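Local coordinates for protein salmonella typhimurium DB7155 bacteriophage DET7 tailspike (Bacteriophage, PDB 2V5I) that serves as the trimeric receptor-binding tailspike of a myovirus, binding and hydrolysing the O-antigen polysaccharide on the Salmonella surface, at residues N242-S250 / N274-A282. Numbering follows the deposited sequence.
Sequences NGGVIGVTS and NLQFRDSVA
Two successive rungs of a parallel beta-helix meet where V245 lies beside F277 and I246 beside R278; the later rung turns a corner at D279, and the earlier one breaks between its strands at G247 and V248. Ahead of the corner the bonds pass back and forth: Q276 N donates to G243 O at 2.8 Å, V245 N to Q276 O, R278 N to V245 O and G247 N to R278 O. At the bend the backbone pattern gives way to a side chain. With its hydroxyl beside its own backbone N (chi1 -62°), S280 accepts from V248 N through OG at 3.1 Å and donates from OG to R278 O at 2.9 Å, approaching from above that carbonyl's plane. Regular parallel pairing then resumes, V281 N to V248 O and S250 N to V281 O. Such stacking of coils builds the solenoid of P22-like tailspikes. Towards its interior, V245 CG2 meets F277 CE1 obliquely at 4.0 Å, and F258 and F232 pack against V245 as well. On the other face, R278 bends at chi3 (-63°) and grips Q276 OE1 side-on with NE (2.7 Å) and NH2, the oxygen lying in the guanidinium plane; the two hydrogen bonds fix the rotation of the guanidinium, while I246 CG2 lies over one of its faces and I246 CD1 reaches NH2 at 3.7 Å. R278 also packs on V281 of a neighbouring subunit, placing this face at the trimer interface.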
ATOM      1  N   ASN A 242       0.406  -3.356 -21.052  1.00  9.57           N
ATOM      2  CA  ASN A 242       1.571  -4.230 -21.180  1.00  9.11           C
ATOM      3  C   ASN A 242       2.826  -3.430 -21.493  1.00 10.62           C
ATOM      4  O   ASN A 242       3.208  -3.275 -22.616  1.00 12.27           O
ATOM      5  CB  ASN A 242       1.320  -5.274 -22.267  1.00 10.74           C
ATOM      6  CG  ASN A 242       2.312  -6.417 -22.268  1.00 10.96           C
ATOM      7  OD1 ASN A 242       3.157  -6.594 -21.378  1.00 13.81           O
ATOM      8  ND2 ASN A 242       2.182  -7.224 -23.290  1.00 14.19           N
ATOM      9  N   GLY A 243       3.383  -2.823 -20.480  1.00  8.72           N
ATOM     10  CA  GLY A 243       4.623  -2.035 -20.604  1.00  7.51           C
ATOM     11  C   GLY A 243       4.805  -1.180 -19.358  1.00  8.92           C
ATOM     12  O   GLY A 243       3.854  -0.959 -18.626  1.00  9.90           O
ATOM     13  N   GLY A 244       6.013  -0.661 -19.153  1.00  7.42           N
ATOM     14  CA  GLY A 244       6.289   0.274 -18.037  1.00  8.35           C
ATOM     15  C   GLY A 244       7.372  -0.135 -17.115  1.00  7.84           C
ATOM     16  O   GLY A 244       8.383  -0.733 -17.533  1.00  8.02           O
ATOM     17  N   VAL A 245       7.176   0.222 -15.851  1.00  8.36           N
ATOM     18  CA  VAL A 245       8.180   0.124 -14.771  1.00  9.93           C
ATOM     19  C   VAL A 245       7.526  -0.535 -13.566  1.00  8.28           C
ATOM     20  O   VAL A 245       6.428  -0.101 -13.144  1.00  9.82           O
ATOM     21  CB  VAL A 245       8.644   1.552 -14.416  1.00 12.85           C
ATOM     22  CG1 VAL A 245       9.643   1.527 -13.314  1.00 15.09           C
ATOM     23  CG2 VAL A 245       9.228   2.227 -15.665  1.00 14.45           C
ATOM     24  N   ILE A 246       8.122  -1.641 -13.075  1.00  8.03           N
ATOM     25  CA  ILE A 246       7.635  -2.329 -11.864  1.00  9.68           C
ATOM     26  C   ILE A 246       8.833  -2.640 -10.967  1.00  8.25           C
ATOM     27  O   ILE A 246       9.760  -3.310 -11.376  1.00  8.08           O
ATOM     28  CB  ILE A 246       6.927  -3.662 -12.210  1.00 11.65           C
ATOM     29  CG1 ILE A 246       5.815  -3.469 -13.238  1.00 12.61           C
ATOM     30  CG2 ILE A 246       6.280  -4.243 -10.961  1.00 11.64           C
ATOM     31  CD1 ILE A 246       5.356  -4.791 -13.871  1.00 15.78           C
ATOM     32  N   GLY A 247       8.811  -2.138  -9.742  1.00  8.25           N
ATOM     33  CA  GLY A 247       9.849  -2.491  -8.790  1.00  7.97           C
ATOM     34  C   GLY A 247      11.217  -1.857  -8.953  1.00  7.33           C
ATOM     35  O   GLY A 247      12.224  -2.424  -8.489  1.00 11.36           O
ATOM     36  N   VAL A 248      11.270  -0.666  -9.558  1.00  6.91           N
ATOM     37  CA  VAL A 248      12.577  -0.044  -9.882  1.00  7.39           C
ATOM     38  C   VAL A 248      12.858   1.155  -8.964  1.00  8.17           C
ATOM     39  O   VAL A 248      11.948   1.882  -8.608  1.00  9.00           O
ATOM     40  CB  VAL A 248      12.564   0.464 -11.354  1.00  7.70           C
ATOM     41  CG1 VAL A 248      13.900   1.004 -11.781  1.00  9.30           C
ATOM     42  CG2 VAL A 248      12.136  -0.651 -12.307  1.00  9.04           C
ATOM     43  N   THR A 249      14.136   1.428  -8.671  1.00  7.57           N
ATOM     44  CA  THR A 249      14.498   2.639  -7.948  1.00  7.97           C
ATOM     45  C   THR A 249      15.425   3.457  -8.828  1.00  7.95           C
ATOM     46  O   THR A 249      16.309   2.906  -9.488  1.00  8.63           O
ATOM     47  CB  THR A 249      15.237   2.287  -6.636  1.00 11.70           C
ATOM     48  OG1 THR A 249      14.366   1.536  -5.774  1.00 12.22           O
ATOM     49  CG2 THR A 249      15.751   3.550  -5.918  1.00 13.91           C
ATOM     50  N   SER A 250      15.205   4.787  -8.851  1.00  7.81           N
ATOM     51  CA  SER A 250      16.148   5.770  -9.372  1.00  7.22           C
ATOM     52  C   SER A 250      16.601   6.698  -8.280  1.00  6.68           C
ATOM     53  O   SER A 250      15.794   7.193  -7.534  1.00  8.29           O
ATOM     54  CB  SER A 250      15.511   6.618 -10.491  1.00  8.76           C
ATOM     55  OG  SER A 250      16.230   7.823 -10.805  1.00  9.40           O
ATOM     56  N   ASN A 274      -1.051   4.050 -21.566  1.00  7.50           N
ATOM     57  CA  ASN A 274      -1.370   2.713 -21.034  1.00  7.36           C
ATOM     58  C   ASN A 274      -0.136   1.977 -20.558  1.00  6.83           C
ATOM     59  O   ASN A 274      -0.010   0.756 -20.773  1.00  9.26           O
ATOM     60  CB  ASN A 274      -2.069   1.890 -22.130  1.00  8.55           C
ATOM     61  CG  ASN A 274      -3.443   2.427 -22.511  1.00 10.53           C
ATOM     62  OD1 ASN A 274      -4.336   2.654 -21.652  1.00 12.25           O
ATOM     63  ND2 ASN A 274      -3.663   2.562 -23.846  1.00 10.25           N
ATOM     64  N   LEU A 275       0.728   2.666 -19.823  1.00  8.78           N
ATOM     65  CA  LEU A 275       1.935   2.052 -19.249  1.00  6.14           C
ATOM     66  C   LEU A 275       1.726   1.901 -17.737  1.00  8.31           C
ATOM     67  O   LEU A 275       0.916   2.623 -17.150  1.00 10.59           O
ATOM     68  CB  LEU A 275       3.206   2.917 -19.500  1.00  7.45           C
ATOM     69  CG  LEU A 275       3.562   3.036 -21.012  1.00  8.65           C
ATOM     70  CD1 LEU A 275       4.818   3.907 -21.053  1.00 10.25           C
ATOM     71  CD2 LEU A 275       3.805   1.690 -21.646  1.00 12.20           C
ATOM     72  N   GLN A 276       2.410   0.927 -17.139  1.00  6.74           N
ATOM     73  CA  GLN A 276       2.450   0.800 -15.672  1.00  7.50           C
ATOM     74  C   GLN A 276       3.562   1.561 -15.018  1.00  6.85           C
ATOM     75  O   GLN A 276       4.691   1.595 -15.536  1.00  7.50           O
ATOM     76  CB  GLN A 276       2.663  -0.685 -15.340  1.00  8.03           C
ATOM     77  CG  GLN A 276       1.540  -1.593 -15.800  1.00  7.89           C
ATOM     78  CD  GLN A 276       1.837  -3.002 -15.398  1.00 10.31           C
ATOM     79  OE1 GLN A 276       1.898  -3.260 -14.185  1.00 12.81           O
ATOM     80  NE2 GLN A 276       2.074  -3.903 -16.362  1.00  9.57           N
ATOM     81  N   PHE A 277       3.281   2.138 -13.845  1.00  8.83           N
ATOM     82  CA  PHE A 277       4.294   2.726 -12.979  1.00  9.03           C
ATOM     83  C   PHE A 277       3.919   2.263 -11.580  1.00  8.86           C
ATOM     84  O   PHE A 277       2.977   2.816 -10.976  1.00  9.44           O
ATOM     85  CB  PHE A 277       4.350   4.247 -13.108  1.00  9.57           C
ATOM     86  CG  PHE A 277       4.789   4.673 -14.456  1.00  7.00           C
ATOM     87  CD1 PHE A 277       6.133   4.765 -14.740  1.00  8.81           C
ATOM     88  CD2 PHE A 277       3.856   4.953 -15.467  1.00 10.54           C
ATOM     89  CE1 PHE A 277       6.541   5.100 -16.053  1.00 13.00           C
ATOM     90  CE2 PHE A 277       4.284   5.245 -16.744  1.00  9.66           C
ATOM     91  CZ  PHE A 277       5.619   5.302 -17.022  1.00 13.05           C
ATOM     92  N   ARG A 278       4.518   1.124 -11.156  1.00  8.04           N
ATOM     93  CA  ARG A 278       4.072   0.447  -9.930  1.00  8.89           C
ATOM     94  C   ARG A 278       5.239  -0.059  -9.088  1.00 10.05           C
ATOM     95  O   ARG A 278       6.284  -0.432  -9.602  1.00  8.34           O
ATOM     96  CB  ARG A 278       3.159  -0.763 -10.232  1.00 11.78           C
ATOM     97  CG  ARG A 278       1.878  -0.434 -10.968  1.00 12.45           C
ATOM     98  CD  ARG A 278       0.882  -1.597 -10.889  1.00 14.85           C
ATOM     99  NE  ARG A 278       1.425  -2.775 -11.546  1.00 13.50           N
ATOM    100  CZ  ARG A 278       1.841  -3.910 -10.964  1.00 13.92           C
ATOM    101  NH1 ARG A 278       1.773  -4.082  -9.639  1.00 16.32           N
ATOM    102  NH2 ARG A 278       2.371  -4.890 -11.698  1.00 15.06           N
ATOM    103  N   ASP A 279       5.064   0.009  -7.771  1.00  8.93           N
ATOM    104  CA  ASP A 279       6.019  -0.559  -6.827  1.00  8.08           C
ATOM    105  C   ASP A 279       7.433   0.016  -7.024  1.00 10.43           C
ATOM    106  O   ASP A 279       8.428  -0.675  -6.828  1.00 12.96           O
ATOM    107  CB  ASP A 279       6.057  -2.097  -6.946  1.00 10.27           C
ATOM    108  CG  ASP A 279       4.721  -2.805  -6.750  1.00 23.03           C
ATOM    109  OD1 ASP A 279       3.719  -2.247  -6.247  1.00 32.01           O
ATOM    110  OD2 ASP A 279       4.713  -4.034  -7.087  1.00 27.27           O
ATOM    111  N   SER A 280       7.502   1.306  -7.363  1.00  7.69           N
ATOM    112  CA  SER A 280       8.778   1.938  -7.742  1.00  8.61           C
ATOM    113  C   SER A 280       9.063   3.188  -6.906  1.00  9.57           C
ATOM    114  O   SER A 280       8.199   3.715  -6.233  1.00  9.76           O
ATOM    115  CB  SER A 280       8.804   2.253  -9.222  1.00 10.34           C
ATOM    116  OG  SER A 280       8.706   1.078  -9.995  1.00  9.02           O
ATOM    117  N   VAL A 281      10.344   3.583  -6.872  1.00  6.42           N
ATOM    118  CA  VAL A 281      10.831   4.579  -5.911  1.00  9.30           C
ATOM    119  C   VAL A 281      11.757   5.532  -6.616  1.00  8.12           C
ATOM    120  O   VAL A 281      12.653   5.095  -7.347  1.00  7.44           O
ATOM    121  CB  VAL A 281      11.630   3.885  -4.792  1.00  9.17           C
ATOM    122  CG1 VAL A 281      12.115   4.927  -3.818  1.00 11.10           C
ATOM    123  CG2 VAL A 281      10.741   2.840  -4.056  1.00 11.50           C
ATOM    124  N   ALA A 282      11.500   6.860  -6.475  1.00  6.81           N
ATOM    125  CA  ALA A 282      12.447   7.888  -6.992  1.00  7.65           C
ATOM    126  C   ALA A 282      12.974   8.666  -5.811  1.00  6.41           C
ATOM    127  O   ALA A 282      12.200   9.210  -5.031  1.00  9.32           O
ATOM    128  CB  ALA A 282      11.795   8.819  -8.003  1.00  8.44           C
TER